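Local coordinates for protein kinase domain-containing protein (Chaetomium thermophilum, PDB 6Z3U) that probably phosphorylates serine and threonine residues of proteins, RNA polymerase II tail repeats among them, as the cyclin-dependent kinase of the CDK-activating (CAK) complex, at residues R259-P264 against F286-I291; P263-F268 against K369-A374; S293-G298 against A347-V352; D343-R348 against L359-L364. All blocks are in the same frame, centred on the assembly; numbering follows the deposited sequence.

Overall arrangement
From the N terminus, the chain first reaches 259-264, which contact 1 joins to the end of helix 276-291, closing a loop of 21 residues. Contact 2 starts from the same place, sharing Pro-263 and Pro-264, but closes a far longer loop of 100 residues by tying 263-268 to the 369-374 loop. Contacts 3 and 4 nest inside that loop: contact 3 brings 293-298, just past helix 276-291, to the end of helix 342-349, and contact 4 joins that helix to helix 353-363. The two share Ala-347 and Arg-348. Contacts 1 and 2 tie the end of the activation segment to helix 276-291 and the loop before helix 374-378; contacts 3 and 4 link the C-lobe parts in between.

Contact 1 (R259-P264 against F286-I291); sequences RWYRPP and FAELII
Tyr-261, at the end of a short 3-10 turn, and Glu-288, near the end of helix 276-291, mark the nearest approach of the two backbones, their CA atoms 10.1 Å apart. That spacing leaves the contact to two long side chains crossing at about a right angle. The phenol OH of Tyr-261 donates to Glu-288 OE2 at 2.7 Å, meeting the syn lone pair of this oxygen. Ring and carboxylate are nearly coplanar, 17° apart, and OE2 sits at the ring edge, also near CE2. With CG anti to the backbone N (chi1 179°) and the chain extended beyond it, Glu-288 holds its acid group well clear of its own helix. The run Arg-Trp-Tyr-Arg-Pro-Pro-Glu that holds Tyr-261 is the CDK form of the P+1 loop and APE motif closing the kinase activation segment; the partner helix is αF of the C-lobe. Flanking the Tyr-261 side chain are Met-284 of that helix and Pro-223, and Asp-220, the predicted proton acceptor, lies about 6 Å from it, side chain to side chain. A phenylalanine here would probably leave the buried Glu-288 carboxylate without its hydroxyl donor. The backbone O of Tyr-261 accepts from Ser-281 OG of the same helix.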
loop_
_atom_site.group_PDB
_atom_site.type_symbol
_atom_site.label_atom_id
_atom_site.label_comp_id
_atom_site.label_asym_id
_atom_site.label_seq_id
_atom_site.Cartn_x
_atom_site.Cartn_y
_atom_site.Cartn_z
ATOM N N ARG B 259 7.530 1.307 22.033
ATOM C CA ARG B 259 8.498 0.501 22.774
ATOM C C ARG B 259 7.819 -0.606 23.571
ATOM O O ARG B 259 8.173 -1.783 23.446
ATOM C CB ARG B 259 9.312 1.396 23.713
ATOM C CG ARG B 259 10.478 0.675 24.375
ATOM C CD ARG B 259 11.211 1.553 25.380
ATOM N NE ARG B 259 11.636 2.829 24.809
ATOM C CZ ARG B 259 11.053 4.001 25.049
ATOM N NH1 ARG B 259 11.525 5.097 24.473
ATOM N NH2 ARG B 259 10.009 4.091 25.866
ATOM N N TRP B 260 6.830 -0.246 24.392
ATOM C CA TRP B 260 6.212 -1.214 25.291
ATOM C C TRP B 260 5.653 -2.425 24.557
ATOM O O TRP B 260 5.441 -3.470 25.184
ATOM C CB TRP B 260 5.100 -0.540 26.094
ATOM C CG TRP B 260 5.574 0.600 26.942
ATOM C CD1 TRP B 260 6.866 0.997 27.138
ATOM C CD2 TRP B 260 4.759 1.501 27.704
ATOM N NE1 TRP B 260 6.906 2.083 27.980
ATOM C CE2 TRP B 260 5.625 2.413 28.338
ATOM C CE3 TRP B 260 3.383 1.624 27.910
ATOM C CZ2 TRP B 260 5.160 3.433 29.163
ATOM C CZ3 TRP B 260 2.923 2.637 28.730
ATOM C CH2 TRP B 260 3.810 3.528 29.347
ATOM N N TYR B 261 5.392 -2.307 23.256
ATOM C CA TYR B 261 4.830 -3.392 22.463
ATOM C C TYR B 261 5.799 -3.887 21.395
ATOM O O TYR B 261 5.410 -4.700 20.549
ATOM C CB TYR B 261 3.517 -2.938 21.822
ATOM C CG TYR B 261 2.587 -2.259 22.805
ATOM C CD1 TYR B 261 2.708 -0.903 23.076
ATOM C CD2 TYR B 261 1.607 -2.977 23.476
ATOM C CE1 TYR B 261 1.875 -0.278 23.977
ATOM C CE2 TYR B 261 0.765 -2.357 24.383
ATOM C CZ TYR B 261 0.907 -1.007 24.627
ATOM O OH TYR B 261 0.080 -0.378 25.524
ATOM N N ARG B 262 7.055 -3.425 21.425
ATOM C CA ARG B 262 8.034 -3.783 20.402
ATOM C C ARG B 262 8.556 -5.193 20.658
ATOM O O ARG B 262 8.932 -5.510 21.791
ATOM C CB ARG B 262 9.210 -2.809 20.419
ATOM C CG ARG B 262 9.995 -2.751 19.117
ATOM C CD ARG B 262 11.298 -1.975 19.278
ATOM N NE ARG B 262 11.139 -0.689 19.949
ATOM C CZ ARG B 262 10.682 0.420 19.378
ATOM N NH1 ARG B 262 10.322 0.419 18.103
ATOM N NH2 ARG B 262 10.586 1.534 20.091
ATOM N N PRO B 263 8.605 -6.058 19.649
ATOM C CA PRO B 263 9.112 -7.417 19.871
ATOM C C PRO B 263 10.618 -7.408 20.054
ATOM O O PRO B 263 11.291 -6.429 19.697
ATOM C CB PRO B 263 8.707 -8.160 18.590
ATOM C CG PRO B 263 8.644 -7.101 17.554
ATOM C CD PRO B 263 8.172 -5.855 18.254
ATOM N N PRO B 264 11.189 -8.487 20.597
ATOM C CA PRO B 264 12.644 -8.491 20.829
ATOM C C PRO B 264 13.463 -8.397 19.553
ATOM O O PRO B 264 14.519 -7.752 19.549
ATOM C CB PRO B 264 12.876 -9.817 21.570
ATOM C CG PRO B 264 11.676 -10.657 21.263
ATOM C CD PRO B 264 10.537 -9.701 21.115
ATOM N N PHE B 286 -3.078 -8.207 24.711
ATOM C CA PHE B 286 -3.765 -9.259 25.452
ATOM C C PHE B 286 -3.369 -9.219 26.921
ATOM O O PHE B 286 -4.228 -9.200 27.810
ATOM C CB PHE B 286 -3.430 -10.618 24.834
ATOM C CG PHE B 286 -4.310 -11.749 25.297
ATOM C CD1 PHE B 286 -5.368 -11.535 26.163
ATOM C CD2 PHE B 286 -4.056 -13.041 24.868
ATOM C CE1 PHE B 286 -6.160 -12.587 26.584
ATOM C CE2 PHE B 286 -4.846 -14.096 25.284
ATOM C CZ PHE B 286 -5.897 -13.868 26.145
ATOM N N ALA B 287 -2.064 -9.182 27.195
ATOM C CA ALA B 287 -1.603 -9.154 28.578
ATOM C C ALA B 287 -2.066 -7.891 29.285
ATOM O O ALA B 287 -2.461 -7.937 30.455
ATOM C CB ALA B 287 -0.080 -9.265 28.628
ATOM N N GLU B 288 -2.011 -6.748 28.598
ATOM C CA GLU B 288 -2.447 -5.499 29.213
ATOM C C GLU B 288 -3.928 -5.527 29.561
ATOM O O GLU B 288 -4.344 -4.923 30.557
ATOM C CB GLU B 288 -2.149 -4.325 28.283
ATOM C CG GLU B 288 -2.597 -2.988 28.830
ATOM C CD GLU B 288 -1.939 -1.835 28.111
ATOM O OE1 GLU B 288 -2.356 -0.678 28.332
ATOM O OE2 GLU B 288 -0.999 -2.089 27.323
ATOM N N LEU B 289 -4.744 -6.204 28.750
ATOM C CA LEU B 289 -6.167 -6.307 29.060
ATOM C C LEU B 289 -6.395 -7.089 30.345
ATOM O O LEU B 289 -7.277 -6.748 31.140
ATOM C CB LEU B 289 -6.910 -6.961 27.898
ATOM C CG LEU B 289 -7.275 -6.024 26.748
ATOM C CD1 LEU B 289 -7.586 -6.817 25.490
ATOM C CD2 LEU B 289 -8.455 -5.150 27.137
ATOM N N ILE B 290 -5.597 -8.135 30.573
ATOM C CA ILE B 290 -5.837 -9.020 31.708
ATOM C C ILE B 290 -5.487 -8.326 33.019
ATOM O O ILE B 290 -6.222 -8.440 34.008
ATOM C CB ILE B 290 -5.048 -10.331 31.534
ATOM C CG1 ILE B 290 -5.605 -11.129 30.352
ATOM C CG2 ILE B 290 -5.105 -11.147 32.814
ATOM C CD1 ILE B 290 -4.738 -12.290 29.926
ATOM N N ILE B 291 -4.362 -7.609 33.059
ATOM C CA ILE B 291 -3.936 -6.928 34.275
ATOM C C ILE B 291 -4.303 -5.448 34.282
ATOM O O ILE B 291 -3.996 -4.748 35.257
ATOM C CB ILE B 291 -2.420 -7.097 34.501
ATOM C CG1 ILE B 291 -1.617 -6.458 33.367
ATOM C CG2 ILE B 291 -2.070 -8.568 34.603
ATOM C CD1 ILE B 291 -0.155 -6.240 33.711
#

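Contact 2 (P263-F268 against K369-A374); sequences PPELLF and KKRITA
Arg-371 and Glu-265 meet head-on in a two-pronged salt bridge, end-on through both terminal nitrogens of the guanidinium. Arg-371 NH2 gives the straighter bond, 2.7 Å to Glu-265 OE1 at 162° and in the guanidinium plane. Arg-371 NH1 reaches Glu-265 OE2 at 2.9 Å, more bent at 134°, with that oxygen tilted from the guanidinium plane. Each oxygen accepts through its syn lone pair. Glu-265 sets CG between its backbone N and carbonyl carbon (chi1 64°) and bends at chi2, which brings the carboxylate round to the arginine. Pro-263 and Pro-264 add carbon contacts, with CB of Pro-263 3.6 Å from Arg-371 NH1. Farther out, backbone oxygens hold the guanidinium as well: NE by Gln-365, NH2 by Leu-366 and NH1 by Ala-276. This is the ion pair known throughout the protein kinases, joining the glutamate of the APE motif, here Pro-Pro-Glu, to the arginine ahead of the last C-lobe helices. Were Glu-265 an alanine, the buried Arg-371 charge would probably be left without its counter-ion. Two bonds to the one carboxylate, both partners buried, fasten the end of the activation segment to the C-lobe core, and each charge is probably largely balanced by the other.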
loop_
_atom_site.group_PDB
_atom_site.type_symbol
_atom_site.label_atom_id
_atom_site.label_comp_id
_atom_site.label_asym_id
_atom_site.label_seq_id
_atom_site.Cartn_x
_atom_site.Cartn_y
_atom_site.Cartn_z
ATOM N N PRO B 263 8.605 -6.058 19.649
ATOM C CA PRO B 263 9.112 -7.417 19.871
ATOM C C PRO B 263 10.618 -7.408 20.054
ATOM O O PRO B 263 11.291 -6.429 19.697
ATOM C CB PRO B 263 8.707 -8.160 18.590
ATOM C CG PRO B 263 8.644 -7.101 17.554
ATOM C CD PRO B 263 8.172 -5.855 18.254
ATOM N N PRO B 264 11.189 -8.487 20.597
ATOM C CA PRO B 264 12.644 -8.491 20.829
ATOM C C PRO B 264 13.463 -8.397 19.553
ATOM O O PRO B 264 14.519 -7.752 19.549
ATOM C CB PRO B 264 12.876 -9.817 21.570
ATOM C CG PRO B 264 11.676 -10.657 21.263
ATOM C CD PRO B 264 10.537 -9.701 21.115
ATOM N N GLU B 265 13.018 -9.031 18.465
ATOM C CA GLU B 265 13.803 -8.993 17.236
ATOM C C GLU B 265 13.939 -7.569 16.711
ATOM O O GLU B 265 14.970 -7.221 16.125
ATOM C CB GLU B 265 13.180 -9.912 16.180
ATOM C CG GLU B 265 11.789 -9.521 15.689
ATOM C CD GLU B 265 10.674 -10.279 16.390
ATOM O OE1 GLU B 265 10.849 -10.657 17.568
ATOM O OE2 GLU B 265 9.620 -10.503 15.755
ATOM N N LEU B 266 12.925 -6.727 16.924
ATOM C CA LEU B 266 13.029 -5.329 16.521
ATOM C C LEU B 266 13.881 -4.537 17.505
ATOM O O LEU B 266 14.639 -3.650 17.099
ATOM C CB LEU B 266 11.636 -4.710 16.396
ATOM C CG LEU B 266 11.066 -4.607 14.978
ATOM C CD1 LEU B 266 11.253 -5.901 14.199
ATOM C CD2 LEU B 266 9.593 -4.228 15.020
ATOM N N LEU B 267 13.778 -4.853 18.799
ATOM C CA LEU B 267 14.669 -4.238 19.776
ATOM C C LEU B 267 16.126 -4.522 19.442
ATOM O O LEU B 267 17.003 -3.698 19.722
ATOM C CB LEU B 267 14.343 -4.749 21.183
ATOM C CG LEU B 267 13.056 -4.231 21.833
ATOM C CD1 LEU B 267 12.616 -5.149 22.953
ATOM C CD2 LEU B 267 13.245 -2.818 22.359
ATOM N N PHE B 268 16.399 -5.670 18.829
ATOM C CA PHE B 268 17.747 -6.045 18.430
ATOM C C PHE B 268 18.118 -5.528 17.044
ATOM O O PHE B 268 19.165 -5.911 16.514
ATOM C CB PHE B 268 17.895 -7.567 18.481
ATOM C CG PHE B 268 17.697 -8.154 19.857
ATOM C CD1 PHE B 268 18.005 -7.423 20.995
ATOM C CD2 PHE B 268 17.195 -9.435 20.009
ATOM C CE1 PHE B 268 17.825 -7.963 22.253
ATOM C CE2 PHE B 268 17.013 -9.978 21.267
ATOM C CZ PHE B 268 17.326 -9.241 22.388
ATOM N N LYS B 369 10.161 -17.102 14.799
ATOM C CA LYS B 369 9.849 -18.259 13.967
ATOM C C LYS B 369 8.890 -19.216 14.666
ATOM O O LYS B 369 8.036 -19.821 14.009
ATOM C CB LYS B 369 11.141 -18.977 13.581
ATOM C CG LYS B 369 12.077 -18.132 12.726
ATOM C CD LYS B 369 13.398 -18.835 12.465
ATOM C CE LYS B 369 14.311 -18.795 13.686
ATOM N NZ LYS B 369 15.541 -19.631 13.515
ATOM N N LYS B 370 9.003 -19.359 15.987
ATOM C CA LYS B 370 8.104 -20.208 16.761
ATOM C C LYS B 370 6.942 -19.434 17.366
ATOM O O LYS B 370 6.154 -20.012 18.121
ATOM C CB LYS B 370 8.882 -20.934 17.869
ATOM C CG LYS B 370 9.525 -20.025 18.914
ATOM C CD LYS B 370 10.581 -20.771 19.739
ATOM C CE LYS B 370 11.189 -19.888 20.835
ATOM N NZ LYS B 370 10.294 -19.699 22.023
ATOM N N ARG B 371 6.816 -18.147 17.063
ATOM C CA ARG B 371 5.671 -17.366 17.502
ATOM C C ARG B 371 4.447 -17.722 16.664
ATOM O O ARG B 371 4.544 -17.914 15.451
ATOM C CB ARG B 371 5.975 -15.875 17.376
ATOM C CG ARG B 371 5.322 -14.990 18.422
ATOM C CD ARG B 371 5.861 -13.569 18.325
ATOM N NE ARG B 371 7.270 -13.500 18.707
ATOM C CZ ARG B 371 8.103 -12.521 18.358
ATOM N NH1 ARG B 371 7.681 -11.514 17.601
ATOM N NH2 ARG B 371 9.367 -12.555 18.758
ATOM N N ILE B 372 3.288 -17.788 17.315
ATOM C CA ILE B 372 2.071 -18.155 16.604
ATOM C C ILE B 372 1.739 -17.083 15.570
ATOM O O ILE B 372 2.093 -15.906 15.721
ATOM C CB ILE B 372 0.909 -18.362 17.592
ATOM C CG1 ILE B 372 -0.337 -18.867 16.861
ATOM C CG2 ILE B 372 0.599 -17.073 18.334
ATOM C CD1 ILE B 372 -1.465 -19.255 17.782
ATOM N N THR B 373 1.078 -17.499 14.494
ATOM C CA THR B 373 0.644 -16.591 13.444
ATOM C C THR B 373 -0.797 -16.149 13.689
ATOM O O THR B 373 -1.515 -16.709 14.518
ATOM C CB THR B 373 0.762 -17.256 12.075
ATOM O OG1 THR B 373 -0.212 -18.303 11.966
ATOM C CG2 THR B 373 2.156 -17.831 11.885
ATOM N N ALA B 374 -1.223 -15.127 12.947
ATOM C CA ALA B 374 -2.580 -14.619 13.127
ATOM C C ALA B 374 -3.619 -15.658 12.721
ATOM O O ALA B 374 -4.635 -15.824 13.406
ATOM C CB ALA B 374 -2.769 -13.329 12.334
#

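Contact 3 (S293-G298 against A347-V352)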
loop_
_atom_site.group_PDB
_atom_site.type_symbol
_atom_site.label_atom_id
_atom_site.label_comp_id
_atom_site.label_asym_id
_atom_site.label_seq_id
_atom_site.Cartn_x
_atom_site.Cartn_y
_atom_site.Cartn_z
ATOM N N SER B 293 -3.007 -2.978 32.986
ATOM C CA SER B 293 -1.846 -2.102 33.007
ATOM C C SER B 293 -0.822 -2.658 32.029
ATOM O O SER B 293 -0.829 -3.859 31.738
ATOM C CB SER B 293 -1.250 -1.998 34.418
ATOM O OG SER B 293 -0.397 -3.096 34.683
ATOM N N PRO B 294 0.068 -1.815 31.503
ATOM C CA PRO B 294 1.063 -2.313 30.546
ATOM C C PRO B 294 1.910 -3.419 31.160
ATOM O O PRO B 294 2.348 -3.328 32.309
ATOM C CB PRO B 294 1.900 -1.071 30.217
ATOM C CG PRO B 294 1.047 0.095 30.609
ATOM C CD PRO B 294 0.223 -0.373 31.767
ATOM N N PHE B 295 2.120 -4.485 30.386
ATOM C CA PHE B 295 2.882 -5.623 30.889
ATOM C C PHE B 295 4.337 -5.237 31.127
ATOM O O PHE B 295 4.860 -5.383 32.238
ATOM C CB PHE B 295 2.784 -6.791 29.905
ATOM C CG PHE B 295 3.438 -8.060 30.391
ATOM C CD1 PHE B 295 3.649 -8.285 31.741
ATOM C CD2 PHE B 295 3.849 -9.025 29.487
ATOM C CE1 PHE B 295 4.249 -9.448 32.179
ATOM C CE2 PHE B 295 4.451 -10.190 29.921
ATOM C CZ PHE B 295 4.652 -10.401 31.268
ATOM N N LEU B 296 5.011 -4.738 30.084
ATOM C CA LEU B 296 6.417 -4.351 30.133
ATOM C C LEU B 296 6.527 -2.889 29.696
ATOM O O LEU B 296 6.783 -2.606 28.521
ATOM C CB LEU B 296 7.271 -5.239 29.228
ATOM C CG LEU B 296 7.057 -6.743 29.365
ATOM C CD1 LEU B 296 7.831 -7.489 28.288
ATOM C CD2 LEU B 296 7.465 -7.215 30.747
ATOM N N PRO B 297 6.337 -1.945 30.618
ATOM C CA PRO B 297 6.441 -0.517 30.252
ATOM C C PRO B 297 7.847 0.032 30.479
ATOM O O PRO B 297 8.124 0.802 31.411
ATOM C CB PRO B 297 5.395 0.128 31.167
ATOM C CG PRO B 297 5.226 -0.830 32.335
ATOM C CD PRO B 297 5.968 -2.107 32.029
ATOM N N GLY B 298 8.766 -0.379 29.610
ATOM C CA GLY B 298 10.127 0.115 29.694
ATOM C C GLY B 298 10.225 1.546 29.197
ATOM O O GLY B 298 9.540 1.951 28.257
ATOM N N ALA B 347 -0.381 -17.687 37.088
ATOM C CA ALA B 347 -0.568 -16.982 38.351
ATOM C C ALA B 347 -1.040 -15.550 38.133
ATOM O O ALA B 347 -1.936 -15.070 38.837
ATOM C CB ALA B 347 0.735 -16.994 39.150
ATOM N N ARG B 348 -0.440 -14.846 37.173
ATOM C CA ARG B 348 -0.763 -13.444 36.944
ATOM C C ARG B 348 -1.868 -13.265 35.908
ATOM O O ARG B 348 -2.721 -12.384 36.061
ATOM C CB ARG B 348 0.494 -12.691 36.498
ATOM C CG ARG B 348 0.379 -11.176 36.548
ATOM C CD ARG B 348 1.684 -10.513 36.125
ATOM N NE ARG B 348 1.631 -9.059 36.243
ATOM C CZ ARG B 348 2.624 -8.243 35.901
ATOM N NH1 ARG B 348 2.486 -6.932 36.043
ATOM N NH2 ARG B 348 3.757 -8.738 35.418
ATOM N N PHE B 349 -1.882 -14.092 34.863
ATOM C CA PHE B 349 -2.825 -13.940 33.764
ATOM C C PHE B 349 -3.905 -15.018 33.771
ATOM O O PHE B 349 -4.598 -15.205 32.766
ATOM C CB PHE B 349 -2.077 -13.952 32.428
ATOM C CG PHE B 349 -1.008 -12.895 32.319
ATOM C CD1 PHE B 349 -1.343 -11.571 32.079
ATOM C CD2 PHE B 349 0.331 -13.225 32.452
ATOM C CE1 PHE B 349 -0.362 -10.601 31.978
ATOM C CE2 PHE B 349 1.313 -12.258 32.353
ATOM C CZ PHE B 349 0.966 -10.947 32.116
ATOM N N GLY B 350 -4.072 -15.721 34.891
ATOM C CA GLY B 350 -5.028 -16.814 34.958
ATOM C C GLY B 350 -6.476 -16.403 34.782
ATOM O O GLY B 350 -7.343 -17.282 34.707
ATOM N N ALA B 351 -6.763 -15.099 34.712
ATOM C CA ALA B 351 -8.146 -14.655 34.573
ATOM C C ALA B 351 -8.808 -15.236 33.327
ATOM O O ALA B 351 -10.021 -15.474 33.324
ATOM C CB ALA B 351 -8.203 -13.127 34.537
ATOM N N VAL B 352 -8.034 -15.463 32.258
ATOM C CA VAL B 352 -8.585 -16.004 31.020
ATOM C C VAL B 352 -8.532 -17.526 30.969
ATOM O O VAL B 352 -8.968 -18.118 29.973
ATOM C CB VAL B 352 -7.845 -15.428 29.792
ATOM C CG1 VAL B 352 -8.131 -13.944 29.653
ATOM C CG2 VAL B 352 -6.342 -15.681 29.893
HETATM O O HOH W 1 4.962 -6.135 34.549
#
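The Phe-295 ring is sandwiched: Leu-296 CD2 stands over the centre of one face, 4.0 Å above the plane, while CZ of Phe-349 meets the opposite face toward its rim. Phe-349 comes edge first, so the pair is T-shaped, with centroids 5.1 Å apart and planes at 87°. The nearest carbons are Phe-295 CE1 and Phe-349 CZ, at 3.6 Å. At the edge of the Phe-295 ring, in its plane, lies NH2 of Arg-348, 3.4 Å from Phe-295 CE1; the guanidinium is turned 76° against the ring, and since it does not lie over a face this is no cation-pi pair. Arg-348 gets there with its chain extended from CG to NE, running out of helix 342-349 past the Phe-349 ring, over one face of which its CB sits. A water accepts from Arg-348 NH2 at 3.0 Å and lies beside the backbone O of Phe-295, though too close to that oxygen as modelled for the second link to be trusted. Beyond the pair, Met-284 packs on Phe-295, and Ala-287 and Leu-360 on Phe-349. The contact thus pins the loop that follows helix 276-291 to the end of helix 342-349, away from the annotated sites. Its chemistry is that of an apolar core bordered on one side by an exposed arginine, which probably keeps its charge hydrated while its NH2 lies at the edge of the Phe-295 ring.

Contact 4 (D343-R348 against L359-L364); sequences DAYMAR and LLWRTL
The backbone O of Leu-360, a residue whose side chain packs on Tyr-345, takes the hydroxyl of Thr-363 at 2.6 Å from OG1, with weaker bonds from the backbone N atoms of Thr-363 and Leu-364. The Thr-363 hydroxyl approaches at a C=O...O angle of 125°, tilted 26° from the carbonyl plane. It adds a bond to an oxygen whose backbone bonds are weak, where helix 353-363 ends. Across the contact, Tyr-345 does most of the touching. Its CG lies anti to the carbonyl carbon (chi1 -70°), and the ring projects from helix 342-349 to the neighbouring helix, where the CA atoms of Tyr-345 and Trp-361 approach to 7.5 Å. Trp-361 turns its edge toward the tyrosine face in an offset edge-to-face pair, the five-membered ring centred 5.4 Å from the tyrosine ring; its CD1 is 3.4 Å from Tyr-345 CE1. In the kinase C-lobe, helix 342-349 belongs to the insert that CMGC kinases carry between αG and αH, and helix 353-363 takes the place of αH. On the CD2/CE2 side of the ring, CD1 of Leu-360 lies 4.3 Å from Tyr-345 CD2, and CD1 of Leu-364 4.5 Å from Tyr-345 CE2. Ile-312 and Val-357 pack on the tyrosine as well. The indole is tethered separately, its NE1 bonded to the backbone O of Trp-340, which is likely to limit rotation of the indole.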
loop_
_atom_site.group_PDB
_atom_site.type_symbol
_atom_site.label_atom_id
_atom_site.label_comp_id
_atom_site.label_asym_id
_atom_site.label_seq_id
_atom_site.Cartn_x
_atom_site.Cartn_y
_atom_site.Cartn_z
ATOM N N ASP B 343 2.735 -22.576 32.592
ATOM C CA ASP B 343 2.308 -22.586 33.987
ATOM C C ASP B 343 2.690 -21.288 34.687
ATOM O O ASP B 343 1.912 -20.748 35.482
ATOM C CB ASP B 343 2.917 -23.787 34.707
ATOM C CG ASP B 343 2.448 -25.106 34.127
ATOM O OD1 ASP B 343 1.717 -25.075 33.113
ATOM O OD2 ASP B 343 2.806 -26.167 34.684
ATOM N N ALA B 344 3.877 -20.757 34.387
ATOM C CA ALA B 344 4.341 -19.564 35.081
ATOM C C ALA B 344 3.431 -18.374 34.821
ATOM O O ALA B 344 3.315 -17.485 35.671
ATOM C CB ALA B 344 5.770 -19.236 34.656
ATOM N N TYR B 345 2.768 -18.340 33.666
ATOM C CA TYR B 345 1.872 -17.237 33.351
ATOM C C TYR B 345 0.520 -17.365 34.035
ATOM O O TYR B 345 -0.201 -16.368 34.144
ATOM C CB TYR B 345 1.656 -17.144 31.838
ATOM C CG TYR B 345 2.872 -16.687 31.065
ATOM C CD1 TYR B 345 3.939 -17.545 30.840
ATOM C CD2 TYR B 345 2.948 -15.399 30.554
ATOM C CE1 TYR B 345 5.051 -17.130 30.132
ATOM C CE2 TYR B 345 4.055 -14.977 29.844
ATOM C CZ TYR B 345 5.102 -15.847 29.635
ATOM O OH TYR B 345 6.206 -15.432 28.934
ATOM N N MET B 346 0.168 -18.564 34.502
ATOM C CA MET B 346 -1.167 -18.784 35.052
ATOM C C MET B 346 -1.414 -17.908 36.272
ATOM O O MET B 346 -2.534 -17.429 36.484
ATOM C CB MET B 346 -1.340 -20.260 35.411
ATOM C CG MET B 346 -2.761 -20.776 35.273
ATOM S SD MET B 346 -3.321 -20.858 33.563
ATOM C CE MET B 346 -2.210 -22.095 32.886
ATOM N N ALA B 347 -0.381 -17.687 37.088
ATOM C CA ALA B 347 -0.568 -16.982 38.351
ATOM C C ALA B 347 -1.040 -15.550 38.133
ATOM O O ALA B 347 -1.936 -15.070 38.837
ATOM C CB ALA B 347 0.735 -16.994 39.150
ATOM N N ARG B 348 -0.440 -14.846 37.173
ATOM C CA ARG B 348 -0.763 -13.444 36.944
ATOM C C ARG B 348 -1.868 -13.265 35.908
ATOM O O ARG B 348 -2.721 -12.384 36.061
ATOM C CB ARG B 348 0.494 -12.691 36.498
ATOM C CG ARG B 348 0.379 -11.176 36.548
ATOM C CD ARG B 348 1.684 -10.513 36.125
ATOM N NE ARG B 348 1.631 -9.059 36.243
ATOM C CZ ARG B 348 2.624 -8.243 35.901
ATOM N NH1 ARG B 348 2.486 -6.932 36.043
ATOM N NH2 ARG B 348 3.757 -8.738 35.418
ATOM N N LEU B 359 -2.818 -19.276 24.704
ATOM C CA LEU B 359 -2.718 -18.348 23.583
ATOM C C LEU B 359 -1.740 -17.220 23.890
ATOM O O LEU B 359 -0.886 -16.880 23.064
ATOM C CB LEU B 359 -4.101 -17.786 23.252
ATOM C CG LEU B 359 -4.197 -16.827 22.068
ATOM C CD1 LEU B 359 -3.755 -17.523 20.804
ATOM C CD2 LEU B 359 -5.612 -16.289 21.921
ATOM N N LEU B 360 -1.858 -16.618 25.077
ATOM C CA LEU B 360 -0.956 -15.533 25.455
ATOM C C LEU B 360 0.497 -15.969 25.338
ATOM O O LEU B 360 1.335 -15.251 24.780
ATOM C CB LEU B 360 -1.259 -15.078 26.883
ATOM C CG LEU B 360 -0.974 -13.627 27.289
ATOM C CD1 LEU B 360 -0.503 -13.580 28.744
ATOM C CD2 LEU B 360 0.029 -12.932 26.390
ATOM N N TRP B 361 0.810 -17.162 25.844
ATOM C CA TRP B 361 2.188 -17.639 25.845
ATOM C C TRP B 361 2.706 -17.876 24.433
ATOM O O TRP B 361 3.895 -17.657 24.167
ATOM C CB TRP B 361 2.277 -18.919 26.671
ATOM C CG TRP B 361 3.615 -19.569 26.671
ATOM C CD1 TRP B 361 4.700 -19.213 27.416
ATOM C CD2 TRP B 361 4.012 -20.704 25.898
ATOM N NE1 TRP B 361 5.752 -20.058 27.151
ATOM C CE2 TRP B 361 5.353 -20.983 26.224
ATOM C CE3 TRP B 361 3.365 -21.510 24.958
ATOM C CZ2 TRP B 361 6.058 -22.030 25.641
ATOM C CZ3 TRP B 361 4.064 -22.551 24.385
ATOM C CH2 TRP B 361 5.397 -22.800 24.727
ATOM N N ARG B 362 1.844 -18.320 23.517
ATOM C CA ARG B 362 2.295 -18.549 22.149
ATOM C C ARG B 362 2.572 -17.242 21.421
ATOM O O ARG B 362 3.429 -17.203 20.530
ATOM C CB ARG B 362 1.268 -19.376 21.377
ATOM C CG ARG B 362 1.076 -20.785 21.916
ATOM C CD ARG B 362 0.356 -21.676 20.914
ATOM N NE ARG B 362 -0.150 -22.902 21.531
ATOM C CZ ARG B 362 0.585 -23.982 21.777
ATOM N NH1 ARG B 362 1.874 -24.002 21.464
ATOM N NH2 ARG B 362 0.030 -25.047 22.340
ATOM N N THR B 363 1.866 -16.165 21.774
ATOM C CA THR B 363 2.106 -14.879 21.133
ATOM C C THR B 363 3.378 -14.205 21.628
ATOM O O THR B 363 3.882 -13.297 20.960
ATOM C CB THR B 363 0.933 -13.924 21.365
ATOM O OG1 THR B 363 0.819 -13.639 22.765
ATOM C CG2 THR B 363 -0.367 -14.529 20.863
ATOM N N LEU B 364 3.909 -14.627 22.773
ATOM C CA LEU B 364 5.091 -14.016 23.368
ATOM C C LEU B 364 6.285 -14.964 23.326
ATOM O O LEU B 364 7.062 -15.058 24.279
ATOM C CB LEU B 364 4.805 -13.581 24.803
ATOM C CG LEU B 364 3.613 -12.636 24.966
ATOM C CD1 LEU B 364 3.482 -12.177 26.415
ATOM C CD2 LEU B 364 3.727 -11.441 24.029
#